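Local coordinates for reticulocyte binding protein (Streptococcus agalactiae COH1, PDB 3FAW) that probably hydrolyses alpha-1,6 glucosidic linkages of pullulan and related alpha-glucans as a pullulanase of the streptococcal cell wall, at residues A[104-109]-A[115-120]; A[70-75]-A[80-85]; A[584-589]-A[594-599]; A[523-528]-A[576-581]; A[160-165]-A[241-246]. All coordinates share one frame; numbering follows the deposited sequence.

The five contacts illustrate how chemistry follows place in a multidomain enzyme. Interactions 1 and 2 belong to one N-terminal sheet, where strands 108-111 and 71-73 are neighbours; both are partly buried and join backbone bonds to aliphatic packing, with a water standing in for one bond in interaction 2. Interactions 3 and 4 share helix 578-586 of the catalytic barrel, their centres 12 Å apart. Interaction 4 is buried, and a lysine supplies much of its packing, while interaction 3 reaches the surface with a long salt bridge. Interaction 5, also buried, joins sulfur and aromatic ring within another beta domain, about 35 Å from interaction 4 at the nearest atoms.

Interaction 1 (A[104-109]-A[115-120]); sequences QGHFNI and NVTTRQ
Phe107 and Thr118 are joined by two hydrogen bonds of different kinds. Thr118 N donates to Phe107 O at 2.8 Å, an ordinary backbone link, but the return bond goes from Phe107 N to the side-chain OG1 of Thr118, at 3.0 Å and 149°. With chi1 at 60°, OG1 sits between the backbone N and carbonyl carbon of Thr118, and there it takes the place that Thr118 O would have in a regular ladder. Further along, Ile109 and Val116 form a true antiparallel hydrogen-bonded pair, Ile109 N to Val116 O at 2.9 Å and Val116 N to Ile109 O at 3.0 Å. Between the two lies the non-hydrogen-bonded pair Asn108-Thr117.

The contact is thus a beta hairpin of strands 108-111 and 114-120, flanked in its sheet by strands 71-73 and 40-47.

Aliphatic packing lies on the face that carries Ile109 and Val116: the side chains of Ile109 and Thr118 cross at about a right angle, with Ile109 CG1 3.8 Å from Thr118 CG2, while Ile109 CB lies 4.1 Å from Val116 CG2. His106, reached through a cis peptide, brings its CB to 3.6 Å from Thr117 CG2. Its imidazole meets Thr118 O obliquely and has the Gln120 amide near its plane at one edge, the two planes 87° apart. That amide is held from elsewhere, NE2 bonding to Tyr129 OH.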
# COMPACT_ATOMS: atom_id res chain seq x y z
N GLN A 104 -21.71 -7.68 36.74
CA GLN A 104 -21.14 -8.02 38.05
C GLN A 104 -19.67 -8.44 37.92
O GLN A 104 -19.04 -8.81 38.92
CB GLN A 104 -21.93 -9.17 38.68
CG GLN A 104 -23.43 -8.92 38.83
CD GLN A 104 -23.75 -7.78 39.79
OE1 GLN A 104 -23.04 -7.56 40.77
NE2 GLN A 104 -24.84 -7.07 39.51
N GLY A 105 -19.13 -8.38 36.70
CA GLY A 105 -17.75 -8.77 36.43
C GLY A 105 -16.81 -7.61 36.71
O GLY A 105 -17.27 -6.52 37.03
N HIS A 106 -15.49 -7.81 36.59
CA HIS A 106 -14.88 -9.08 36.20
C HIS A 106 -14.87 -10.06 37.36
O HIS A 106 -14.97 -9.67 38.53
CB HIS A 106 -13.44 -8.85 35.75
CG HIS A 106 -13.32 -7.98 34.54
ND1 HIS A 106 -12.74 -6.73 34.58
CD2 HIS A 106 -13.70 -8.18 33.25
CE1 HIS A 106 -12.77 -6.19 33.37
NE2 HIS A 106 -13.35 -7.05 32.55
N PHE A 107 -14.74 -11.34 37.04
CA PHE A 107 -14.78 -12.40 38.04
C PHE A 107 -13.38 -12.80 38.52
O PHE A 107 -12.41 -12.72 37.77
CB PHE A 107 -15.58 -13.59 37.51
CG PHE A 107 -17.01 -13.23 37.19
CD1 PHE A 107 -17.99 -13.31 38.17
CD2 PHE A 107 -17.36 -12.77 35.93
CE1 PHE A 107 -19.30 -12.96 37.89
CE2 PHE A 107 -18.66 -12.41 35.65
CZ PHE A 107 -19.63 -12.51 36.63
N ASN A 108 -13.30 -13.18 39.79
CA ASN A 108 -12.06 -13.71 40.36
C ASN A 108 -12.12 -15.23 40.42
O ASN A 108 -13.01 -15.80 41.05
CB ASN A 108 -11.83 -13.16 41.77
CG ASN A 108 -10.46 -13.52 42.32
OD1 ASN A 108 -9.44 -12.95 41.91
ND2 ASN A 108 -10.42 -14.47 43.25
N ILE A 109 -11.18 -15.88 39.75
CA ILE A 109 -11.05 -17.33 39.79
C ILE A 109 -9.91 -17.66 40.75
O ILE A 109 -8.84 -17.06 40.67
CB ILE A 109 -10.76 -17.94 38.40
CG1 ILE A 109 -11.66 -17.30 37.32
CG2 ILE A 109 -10.94 -19.44 38.42
CD1 ILE A 109 -13.14 -17.36 37.64
N ASN A 115 -4.93 -16.34 42.75
CA ASN A 115 -6.16 -15.65 42.39
C ASN A 115 -5.91 -14.85 41.13
O ASN A 115 -4.97 -14.06 41.07
CB ASN A 115 -6.60 -14.70 43.51
CG ASN A 115 -7.00 -15.44 44.78
OD1 ASN A 115 -6.17 -16.05 45.45
ND2 ASN A 115 -8.28 -15.36 45.12
N VAL A 116 -6.74 -15.06 40.10
CA VAL A 116 -6.63 -14.32 38.85
C VAL A 116 -7.97 -13.68 38.47
O VAL A 116 -9.03 -14.24 38.73
CB VAL A 116 -6.12 -15.21 37.70
CG1 VAL A 116 -4.84 -15.94 38.11
CG2 VAL A 116 -7.19 -16.21 37.25
N THR A 117 -7.90 -12.50 37.86
CA THR A 117 -9.09 -11.78 37.40
C THR A 117 -9.36 -12.11 35.93
O THR A 117 -8.43 -12.17 35.13
CB THR A 117 -8.93 -10.26 37.58
OG1 THR A 117 -8.65 -9.96 38.96
CG2 THR A 117 -10.20 -9.52 37.16
N THR A 118 -10.63 -12.32 35.59
CA THR A 118 -10.99 -12.70 34.23
C THR A 118 -10.81 -11.53 33.26
O THR A 118 -11.07 -10.38 33.61
CB THR A 118 -12.44 -13.22 34.13
OG1 THR A 118 -13.35 -12.20 34.57
CG2 THR A 118 -12.63 -14.48 34.98
N ARG A 119 -10.34 -11.86 32.07
CA ARG A 119 -10.20 -10.92 30.96
C ARG A 119 -11.30 -11.25 29.96
O ARG A 119 -11.62 -12.42 29.75
CB ARG A 119 -8.81 -11.10 30.31
CG ARG A 119 -8.60 -10.38 28.98
CD ARG A 119 -7.15 -10.48 28.52
NE ARG A 119 -6.73 -11.86 28.28
CZ ARG A 119 -6.80 -12.50 27.10
NH1 ARG A 119 -7.28 -11.90 26.02
NH2 ARG A 119 -6.38 -13.76 27.01
N GLN A 120 -11.89 -10.23 29.35
CA GLN A 120 -12.90 -10.46 28.31
C GLN A 120 -12.21 -10.76 26.98
O GLN A 120 -11.38 -9.97 26.53
CB GLN A 120 -13.82 -9.25 28.17
CG GLN A 120 -14.74 -9.05 29.37
CD GLN A 120 -15.52 -7.74 29.30
OE1 GLN A 120 -15.03 -6.74 28.78
NE2 GLN A 120 -16.73 -7.75 29.84

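Interaction 2 (A[70-75]-A[80-85]); sequences LKVTDK and IQISDI
Ile82 lies across two side chains of segment 70-75, meeting both Leu70 and Val72 at about a right angle. Its CD1 methyl is 4.1 Å from both Leu70 CD2 and Val72 CG2, and Ile82 CG1 lies equally near the latter. The other branch of Val72, CG1, stands anti to its backbone N (chi1 180°) and runs at a slant past Ile80, 4.2 Å from CB of that residue. Ile80 in turn extends its CD1 to within 4.0 Å of Asp74 CB.

The backbones are joined by one direct bond and one water. Ile80 N donates to Val72 O at 2.9 Å, whereas the second link is made by a water that accepts from Val72 N at 3.0 Å and donates to Ile80 O. Asp74 OD1 accepts from Asn76 N and Asn78 N in the turn. The apolar side chains continue into the domain interior: Ile96 of strand 93-98 touches Leu70 and Ile82, Ile109 of strand 108-111 touches Leu70 and Val72, and Leu67 of helix 64-69 touches Ile82.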
# COMPACT_ATOMS: atom_id res chain seq x y z
N LEU A 70 -11.68 -25.30 43.40
CA LEU A 70 -11.99 -24.18 42.52
C LEU A 70 -13.16 -23.35 43.04
O LEU A 70 -14.22 -23.89 43.36
CB LEU A 70 -12.31 -24.69 41.11
CG LEU A 70 -12.33 -23.66 39.98
CD1 LEU A 70 -10.91 -23.20 39.64
CD2 LEU A 70 -13.01 -24.24 38.76
N LYS A 71 -12.96 -22.03 43.13
CA LYS A 71 -14.02 -21.10 43.53
C LYS A 71 -14.02 -19.85 42.67
O LYS A 71 -12.96 -19.36 42.27
CB LYS A 71 -13.89 -20.73 45.01
CG LYS A 71 -14.22 -21.87 45.96
CD LYS A 71 -14.14 -21.44 47.41
CE LYS A 71 -14.34 -22.63 48.35
NZ LYS A 71 -14.11 -22.27 49.78
N VAL A 72 -15.21 -19.34 42.38
CA VAL A 72 -15.40 -18.15 41.56
C VAL A 72 -16.17 -17.09 42.36
O VAL A 72 -17.17 -17.41 43.00
CB VAL A 72 -16.21 -18.47 40.29
CG1 VAL A 72 -16.41 -17.21 39.45
CG2 VAL A 72 -15.52 -19.56 39.48
N THR A 73 -15.69 -15.85 42.32
CA THR A 73 -16.40 -14.74 42.96
C THR A 73 -16.53 -13.56 42.00
O THR A 73 -15.81 -13.46 41.01
CB THR A 73 -15.71 -14.29 44.27
OG1 THR A 73 -14.39 -13.83 44.00
CG2 THR A 73 -15.65 -15.45 45.28
N ASP A 74 -17.47 -12.67 42.31
CA ASP A 74 -17.75 -11.50 41.48
C ASP A 74 -16.91 -10.29 41.91
O ASP A 74 -16.04 -10.41 42.78
CB ASP A 74 -19.26 -11.18 41.48
CG ASP A 74 -19.77 -10.65 42.82
OD1 ASP A 74 -18.96 -10.39 43.74
OD2 ASP A 74 -21.00 -10.49 42.95
N LYS A 75 -17.17 -9.14 41.30
CA LYS A 75 -16.41 -7.91 41.57
C LYS A 75 -16.45 -7.44 43.03
O LYS A 75 -15.54 -6.74 43.48
CB LYS A 75 -16.89 -6.77 40.65
CG LYS A 75 -18.31 -6.27 40.94
CD LYS A 75 -18.72 -5.18 39.96
CE LYS A 75 -20.06 -4.57 40.33
NZ LYS A 75 -20.52 -3.58 39.31
N ILE A 80 -19.98 -17.12 43.48
CA ILE A 80 -20.81 -17.48 42.32
C ILE A 80 -20.87 -19.00 42.19
O ILE A 80 -19.85 -19.68 42.32
CB ILE A 80 -20.26 -16.86 41.01
CG1 ILE A 80 -20.07 -15.35 41.16
CG2 ILE A 80 -21.20 -17.15 39.85
CD1 ILE A 80 -21.36 -14.58 41.40
N GLN A 81 -22.06 -19.53 41.94
CA GLN A 81 -22.27 -20.97 41.85
C GLN A 81 -21.74 -21.52 40.53
O GLN A 81 -22.08 -21.02 39.46
CB GLN A 81 -23.76 -21.30 42.01
CG GLN A 81 -24.06 -22.80 42.15
CD GLN A 81 -25.48 -23.07 42.62
OE1 GLN A 81 -26.37 -22.23 42.49
NE2 GLN A 81 -25.71 -24.27 43.16
N ILE A 82 -20.90 -22.55 40.61
CA ILE A 82 -20.40 -23.24 39.44
C ILE A 82 -21.41 -24.32 39.03
O ILE A 82 -21.65 -25.26 39.78
CB ILE A 82 -19.03 -23.90 39.72
CG1 ILE A 82 -18.01 -22.82 40.10
CG2 ILE A 82 -18.55 -24.69 38.50
CD1 ILE A 82 -16.62 -23.37 40.38
N SER A 83 -22.00 -24.16 37.85
CA SER A 83 -22.99 -25.12 37.34
C SER A 83 -22.34 -26.45 36.94
O SER A 83 -22.87 -27.52 37.25
CB SER A 83 -23.76 -24.54 36.15
OG SER A 83 -24.58 -23.46 36.57
N ASP A 84 -21.21 -26.38 36.26
CA ASP A 84 -20.43 -27.57 35.87
C ASP A 84 -19.04 -27.14 35.39
O ASP A 84 -18.79 -25.95 35.14
CB ASP A 84 -21.16 -28.33 34.75
CG ASP A 84 -20.71 -29.78 34.61
OD1 ASP A 84 -19.86 -30.24 35.41
OD2 ASP A 84 -21.21 -30.45 33.69
N ILE A 85 -18.12 -28.11 35.28
CA ILE A 85 -16.81 -27.87 34.66
C ILE A 85 -16.46 -28.98 33.66
O ILE A 85 -16.95 -30.10 33.76
CB ILE A 85 -15.68 -27.75 35.72
CG1 ILE A 85 -15.44 -29.07 36.46
CG2 ILE A 85 -16.00 -26.64 36.71
CD1 ILE A 85 -14.29 -29.01 37.43
O HOH W 1 -17.67 -20.74 43.27

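Interaction 3 (A[584-589]-A[594-599]); sequences KSINKD and EEDIHR
The Asp596 carboxylate turns OD2 to segment 584-589, where it meets a charge and a methyl. Lys588 NZ stands 3.9 Å from Asp596 OD2, a long salt bridge, with the extended Lys588 side chain crossing that of Asp596 at about a right angle; Ile586 CD1 lies 3.8 Å from the same oxygen. Arg600 NE forms a further salt bridge with OD2, so two cations share one oxygen and would probably favour its charged form. A second flat group, the His598 imidazole, belongs to the second helix: ND1 donates to Glu594 O at 2.9 Å, 17° out of the ring plane. His598 N reaches that carbonyl from the opposite face of its plane. The His579 ring of helix 578-586 meets the His598 ring with planes at about 60°.

Apolar packing is slight. Ile586 CG1 lies between the backbone N and carbonyl carbon (chi1 70°), which directs CD1 toward the second helix, 4.0 Å from Ile597 CG1.

The backbone explains the tight turn. Asn587, with positive phi, is the C-prime residue of a Schellman motif that closes helix 578-586, and Asp589 is the N-cap of helix 590-609, OD1 accepting from Lys591 N. The result is a capped helix-to-helix turn in the connection between strands 566-568 and 614-618 of the TIM barrel.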
# COMPACT_ATOMS: atom_id res chain seq x y z
N LYS A 584 23.21 -3.22 -12.13
CA LYS A 584 23.74 -4.18 -11.16
C LYS A 584 23.76 -5.59 -11.74
O LYS A 584 24.75 -6.31 -11.60
CB LYS A 584 22.90 -4.17 -9.87
CG LYS A 584 23.20 -5.31 -8.90
CD LYS A 584 24.63 -5.29 -8.39
CE LYS A 584 24.90 -6.44 -7.42
NZ LYS A 584 26.29 -6.40 -6.89
N SER A 585 22.67 -5.98 -12.41
CA SER A 585 22.51 -7.34 -12.92
C SER A 585 23.52 -7.70 -14.01
O SER A 585 24.06 -8.81 -14.02
CB SER A 585 21.08 -7.56 -13.42
OG SER A 585 20.16 -7.49 -12.34
N ILE A 586 23.78 -6.76 -14.91
CA ILE A 586 24.81 -6.93 -15.95
C ILE A 586 26.21 -6.51 -15.48
O ILE A 586 27.19 -6.73 -16.19
CB ILE A 586 24.45 -6.15 -17.25
CG1 ILE A 586 24.56 -4.63 -17.05
CG2 ILE A 586 23.06 -6.52 -17.74
CD1 ILE A 586 24.08 -3.80 -18.24
N ASN A 587 26.29 -5.89 -14.30
CA ASN A 587 27.54 -5.38 -13.74
C ASN A 587 28.27 -4.41 -14.68
O ASN A 587 29.40 -4.67 -15.11
CB ASN A 587 28.48 -6.53 -13.32
CG ASN A 587 29.69 -6.05 -12.53
OD1 ASN A 587 30.82 -6.48 -12.77
ND2 ASN A 587 29.46 -5.14 -11.60
N LYS A 588 27.62 -3.30 -15.00
CA LYS A 588 28.21 -2.27 -15.85
C LYS A 588 28.04 -0.86 -15.25
O LYS A 588 27.05 -0.58 -14.57
CB LYS A 588 27.63 -2.34 -17.25
CG LYS A 588 28.04 -3.60 -18.01
CD LYS A 588 27.57 -3.56 -19.46
CE LYS A 588 28.12 -4.74 -20.24
NZ LYS A 588 27.75 -4.68 -21.68
N ASP A 589 29.02 -0.00 -15.51
CA ASP A 589 29.01 1.38 -15.03
C ASP A 589 28.15 2.21 -15.98
O ASP A 589 28.44 2.26 -17.18
CB ASP A 589 30.44 1.93 -14.99
CG ASP A 589 30.55 3.25 -14.21
OD1 ASP A 589 29.52 3.91 -13.96
OD2 ASP A 589 31.68 3.62 -13.84
N GLU A 594 25.39 3.62 -20.28
CA GLU A 594 24.05 4.23 -20.18
C GLU A 594 23.11 3.77 -21.30
O GLU A 594 21.94 3.47 -21.05
CB GLU A 594 24.16 5.76 -20.19
CG GLU A 594 22.83 6.51 -20.34
CD GLU A 594 22.93 7.98 -19.98
OE1 GLU A 594 24.01 8.59 -20.20
OE2 GLU A 594 21.93 8.54 -19.49
N GLU A 595 23.63 3.72 -22.52
CA GLU A 595 22.85 3.38 -23.70
C GLU A 595 22.36 1.93 -23.68
O GLU A 595 21.19 1.65 -23.98
CB GLU A 595 23.69 3.65 -24.96
CG GLU A 595 23.02 3.35 -26.29
CD GLU A 595 21.89 4.31 -26.63
OE1 GLU A 595 21.67 5.28 -25.89
OE2 GLU A 595 21.22 4.07 -27.66
N ASP A 596 23.24 1.00 -23.31
CA ASP A 596 22.88 -0.41 -23.22
C ASP A 596 21.83 -0.64 -22.14
O ASP A 596 20.84 -1.34 -22.35
CB ASP A 596 24.12 -1.26 -22.95
CG ASP A 596 23.82 -2.75 -23.02
OD1 ASP A 596 23.37 -3.22 -24.09
OD2 ASP A 596 24.05 -3.45 -22.01
N ILE A 597 22.05 -0.03 -20.97
CA ILE A 597 21.14 -0.15 -19.85
C ILE A 597 19.72 0.27 -20.25
O ILE A 597 18.76 -0.42 -19.93
CB ILE A 597 21.63 0.66 -18.62
CG1 ILE A 597 22.91 0.02 -18.04
CG2 ILE A 597 20.56 0.72 -17.54
CD1 ILE A 597 23.65 0.90 -17.04
N HIS A 598 19.60 1.39 -20.96
CA HIS A 598 18.30 1.89 -21.41
C HIS A 598 17.67 1.02 -22.52
O HIS A 598 16.46 0.88 -22.58
CB HIS A 598 18.38 3.35 -21.87
CG HIS A 598 18.42 4.33 -20.73
ND1 HIS A 598 19.52 4.48 -19.92
CD2 HIS A 598 17.48 5.19 -20.26
CE1 HIS A 598 19.27 5.40 -19.01
NE2 HIS A 598 18.04 5.85 -19.19
N ARG A 599 18.50 0.44 -23.38
CA ARG A 599 18.01 -0.50 -24.38
C ARG A 599 17.32 -1.69 -23.69
O ARG A 599 16.24 -2.09 -24.09
CB ARG A 599 19.14 -0.98 -25.30
CG ARG A 599 19.50 0.04 -26.38
CD ARG A 599 20.66 -0.42 -27.24
NE ARG A 599 21.11 0.66 -28.12
CZ ARG A 599 22.13 0.58 -28.97
NH1 ARG A 599 22.85 -0.54 -29.07
NH2 ARG A 599 22.45 1.63 -29.72

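Interaction 4 (A[523-528]-A[576-581]); sequences SLKSGF and LTLHDV
Lys525 and Val581 bring their backbones nearest, CA to CA 7.4 Å, where the end of one helix passes the first turn of another. In segment 523-528, Ser526 is the first residue to leave helical phi/psi, with positive phi. Segment 576-581 enters helix 578-586 through the N-cap Thr577, its OG1 accepting from Asp580 N at 3.2 Å.

Lys525 makes two of the three side-chain contacts. Its chi1 of 44° sets CG between the backbone N and carbonyl carbon, 4.0 Å from Leu578 CD1. Bends at chi2 (64°) and chi3 (68°) then fold the chain back, laying CE 3.6 Å from Val581 CG1. The same fold carries NZ to Ser526 O, at 3.0 Å, and to a water at 2.7 Å; the ammonium is bonded directly to its own segment and linked to Leu576 O of the other through the water. On the other branch of Val581, CG2 is 3.6 Å from Ser526 OG.

The end of helix 518-525 thus meets the start of helix 578-586, two helices that follow neighbouring strands, 513-516 and 566-568, of the TIM barrel.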
# COMPACT_ATOMS: atom_id res chain seq x y z
N SER A 523 11.30 -13.01 -13.00
CA SER A 523 11.67 -13.63 -14.27
C SER A 523 12.29 -12.64 -15.26
O SER A 523 13.23 -12.98 -15.97
CB SER A 523 10.45 -14.31 -14.90
OG SER A 523 9.96 -15.35 -14.08
N LEU A 524 11.76 -11.41 -15.29
CA LEU A 524 12.25 -10.39 -16.24
C LEU A 524 13.51 -9.66 -15.78
O LEU A 524 14.40 -9.40 -16.60
CB LEU A 524 11.15 -9.37 -16.54
CG LEU A 524 9.91 -9.85 -17.31
CD1 LEU A 524 9.11 -8.66 -17.82
CD2 LEU A 524 10.28 -10.78 -18.46
N LYS A 525 13.60 -9.31 -14.50
CA LYS A 525 14.72 -8.47 -14.02
C LYS A 525 15.17 -8.70 -12.56
O LYS A 525 15.81 -7.84 -11.97
CB LYS A 525 14.41 -6.98 -14.25
CG LYS A 525 12.99 -6.53 -13.86
CD LYS A 525 12.69 -6.66 -12.37
CE LYS A 525 13.49 -5.66 -11.53
NZ LYS A 525 13.00 -5.60 -10.13
N SER A 526 14.84 -9.87 -12.01
CA SER A 526 15.19 -10.24 -10.62
C SER A 526 14.42 -9.50 -9.53
O SER A 526 13.82 -8.44 -9.75
CB SER A 526 16.70 -10.11 -10.37
OG SER A 526 17.08 -8.78 -10.05
N GLY A 527 14.48 -10.09 -8.34
CA GLY A 527 13.87 -9.54 -7.13
C GLY A 527 14.13 -10.47 -5.95
O GLY A 527 14.95 -11.37 -6.05
N PHE A 528 13.42 -10.26 -4.85
CA PHE A 528 13.59 -11.11 -3.66
C PHE A 528 13.30 -12.58 -4.00
O PHE A 528 12.33 -12.88 -4.69
CB PHE A 528 12.65 -10.65 -2.54
CG PHE A 528 12.81 -11.42 -1.26
CD1 PHE A 528 13.80 -11.09 -0.35
CD2 PHE A 528 11.96 -12.49 -0.97
CE1 PHE A 528 13.95 -11.81 0.84
CE2 PHE A 528 12.11 -13.21 0.21
CZ PHE A 528 13.10 -12.87 1.12
N LEU A 576 15.64 -1.78 -5.64
CA LEU A 576 16.35 -0.97 -6.65
C LEU A 576 15.41 -0.53 -7.77
O LEU A 576 14.49 -1.25 -8.13
CB LEU A 576 17.52 -1.76 -7.26
CG LEU A 576 18.68 -2.13 -6.33
CD1 LEU A 576 19.60 -3.14 -7.01
CD2 LEU A 576 19.46 -0.89 -5.91
N THR A 577 15.66 0.66 -8.32
CA THR A 577 14.93 1.12 -9.50
C THR A 577 15.26 0.20 -10.68
O THR A 577 16.27 -0.51 -10.66
CB THR A 577 15.27 2.57 -9.92
OG1 THR A 577 16.62 2.64 -10.41
CG2 THR A 577 15.10 3.55 -8.75
N LEU A 578 14.41 0.22 -11.70
CA LEU A 578 14.61 -0.60 -12.89
C LEU A 578 15.97 -0.34 -13.56
O LEU A 578 16.65 -1.28 -13.98
CB LEU A 578 13.48 -0.36 -13.91
CG LEU A 578 13.50 -1.23 -15.17
CD1 LEU A 578 13.62 -2.71 -14.81
CD2 LEU A 578 12.26 -0.95 -16.01
N HIS A 579 16.35 0.93 -13.65
CA HIS A 579 17.66 1.31 -14.20
C HIS A 579 18.81 0.72 -13.38
O HIS A 579 19.72 0.08 -13.92
CB HIS A 579 17.78 2.84 -14.22
CG HIS A 579 19.13 3.33 -14.63
ND1 HIS A 579 20.15 3.53 -13.73
CD2 HIS A 579 19.63 3.67 -15.85
CE1 HIS A 579 21.22 3.96 -14.38
NE2 HIS A 579 20.93 4.06 -15.66
N ASP A 580 18.75 0.92 -12.06
CA ASP A 580 19.83 0.53 -11.16
C ASP A 580 19.99 -0.98 -11.04
O ASP A 580 21.11 -1.48 -10.93
CB ASP A 580 19.62 1.15 -9.77
CG ASP A 580 19.75 2.67 -9.77
OD1 ASP A 580 20.21 3.27 -10.76
OD2 ASP A 580 19.39 3.28 -8.74
N VAL A 581 18.88 -1.72 -11.06
CA VAL A 581 18.92 -3.18 -10.97
C VAL A 581 19.44 -3.80 -12.28
O VAL A 581 20.12 -4.82 -12.26
CB VAL A 581 17.54 -3.77 -10.59
CG1 VAL A 581 16.56 -3.72 -11.77
CG2 VAL A 581 17.69 -5.20 -10.08
O HOH W 2 14.53 -4.03 -8.63

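Interaction 5 (A[160-165]-A[241-246]); sequences MIIYDK and AAFVNP. With CA (calcium ion), chain B.
Met160 meets Phe243 at the edge of the ring. Its SD is 3.8 Å from Phe243 CZ and 5.2 Å from the ring centroid, 88° off the normal, a Met-aromatic contact made in the plane of the ring. The two side chains come from opposite directions. Met160 runs extended through chi1 and chi2, CG anti to the backbone N at -170°, before it bends at chi3, and this outward reach delivers the sulfur to the aromatic edge. Ile162, two residues along the strand, adds a looser touch near the same plane, CG2 to Phe243 CE2 at 4.5 Å.

Strand 157-164 lies in the carbohydrate-binding module 48 region, an antiparallel beta domain beside the catalytic barrel. Strand 202-209 pairs with both 157-164 and 241-242, and Tyr203 from it stacks on the Phe243 ring. Leu189 of strand 184-189 touches Met160, Ile162 and Phe243 alike.

Farther along segment 160-165, Lys165 O binds a calcium ion at 2.4 Å. Because Lys363, another ligand, lies between barrel strands 312-315 and 385-390, the ion probably links the two domains; Tyr202 and four waters at 2.4 to 2.5 Å from the metal share its shell.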
# COMPACT_ATOMS: atom_id res chain seq x y z
N MET A 160 -12.46 14.73 27.65
CA MET A 160 -11.88 15.43 26.51
C MET A 160 -11.10 16.65 27.00
O MET A 160 -11.58 17.42 27.83
CB MET A 160 -12.96 15.87 25.53
CG MET A 160 -12.41 16.40 24.21
SD MET A 160 -13.63 17.24 23.18
CE MET A 160 -14.51 15.86 22.44
N ILE A 161 -9.88 16.81 26.48
CA ILE A 161 -9.07 17.99 26.73
C ILE A 161 -9.00 18.78 25.44
O ILE A 161 -8.63 18.24 24.40
CB ILE A 161 -7.63 17.62 27.16
CG1 ILE A 161 -7.65 16.64 28.34
CG2 ILE A 161 -6.85 18.88 27.53
CD1 ILE A 161 -6.27 16.18 28.75
N ILE A 162 -9.34 20.07 25.51
CA ILE A 162 -9.43 20.91 24.32
C ILE A 162 -8.30 21.94 24.30
O ILE A 162 -8.02 22.58 25.32
CB ILE A 162 -10.81 21.60 24.23
CG1 ILE A 162 -11.92 20.54 24.23
CG2 ILE A 162 -10.91 22.45 22.97
CD1 ILE A 162 -13.32 21.09 24.04
N TYR A 163 -7.66 22.09 23.14
CA TYR A 163 -6.48 22.94 22.99
C TYR A 163 -6.73 24.06 21.98
O TYR A 163 -7.38 23.85 20.96
CB TYR A 163 -5.27 22.11 22.53
CG TYR A 163 -4.94 20.94 23.44
CD1 TYR A 163 -4.01 21.07 24.47
CD2 TYR A 163 -5.57 19.71 23.28
CE1 TYR A 163 -3.70 20.01 25.30
CE2 TYR A 163 -5.27 18.64 24.11
CZ TYR A 163 -4.34 18.79 25.11
OH TYR A 163 -4.05 17.73 25.94
N ASP A 164 -6.18 25.24 22.28
CA ASP A 164 -6.33 26.43 21.44
C ASP A 164 -5.92 26.17 19.98
O ASP A 164 -4.81 25.70 19.71
CB ASP A 164 -5.50 27.59 22.02
CG ASP A 164 -5.69 28.90 21.26
OD1 ASP A 164 -6.41 28.93 20.24
OD2 ASP A 164 -5.11 29.91 21.70
N LYS A 165 -6.81 26.50 19.06
CA LYS A 165 -6.56 26.40 17.62
C LYS A 165 -5.30 27.15 17.17
O LYS A 165 -4.57 26.67 16.30
CB LYS A 165 -7.77 26.90 16.84
CG LYS A 165 -8.14 28.37 17.07
CD LYS A 165 -9.39 28.77 16.31
CE LYS A 165 -9.73 30.24 16.54
NZ LYS A 165 -10.97 30.66 15.81
N ALA A 241 -6.06 15.54 17.71
CA ALA A 241 -7.16 15.59 16.73
C ALA A 241 -7.64 17.03 16.54
O ALA A 241 -7.38 17.89 17.38
CB ALA A 241 -8.30 14.69 17.16
N ALA A 242 -8.33 17.29 15.44
CA ALA A 242 -8.84 18.63 15.13
C ALA A 242 -10.32 18.58 14.80
O ALA A 242 -10.80 17.60 14.22
CB ALA A 242 -8.06 19.23 13.96
N PHE A 243 -11.04 19.64 15.17
CA PHE A 243 -12.45 19.77 14.81
C PHE A 243 -12.55 20.41 13.43
O PHE A 243 -12.20 21.57 13.26
CB PHE A 243 -13.22 20.61 15.84
CG PHE A 243 -13.23 20.02 17.23
CD1 PHE A 243 -13.71 18.74 17.45
CD2 PHE A 243 -12.78 20.75 18.32
CE1 PHE A 243 -13.73 18.19 18.72
CE2 PHE A 243 -12.79 20.21 19.60
CZ PHE A 243 -13.27 18.93 19.80
N VAL A 244 -13.01 19.62 12.45
CA VAL A 244 -13.20 20.09 11.08
C VAL A 244 -14.49 19.57 10.46
O VAL A 244 -15.10 18.61 10.94
CB VAL A 244 -12.01 19.69 10.16
CG1 VAL A 244 -10.74 20.44 10.55
CG2 VAL A 244 -11.78 18.17 10.18
N ASN A 245 -14.90 20.22 9.36
CA ASN A 245 -16.07 19.83 8.59
C ASN A 245 -15.66 19.57 7.13
O ASN A 245 -15.73 20.48 6.29
CB ASN A 245 -17.15 20.92 8.68
CG ASN A 245 -18.52 20.45 8.20
OD1 ASN A 245 -18.62 19.53 7.39
ND2 ASN A 245 -19.57 21.08 8.70
N PRO A 246 -15.23 18.33 6.82
CA PRO A 246 -14.75 17.94 5.49
C PRO A 246 -15.64 18.37 4.33
O PRO A 246 -15.14 18.86 3.31
CB PRO A 246 -14.69 16.41 5.59
CG PRO A 246 -14.37 16.16 7.01
CD PRO A 246 -15.14 17.20 7.77
CA CA B . -4.04 26.06 14.07
O HOH W 3 -2.65 28.07 13.96
O HOH W 4 -2.11 25.47 15.37
O HOH W 5 -5.45 27.69 12.87
O HOH W 6 -6.46 25.38 14.05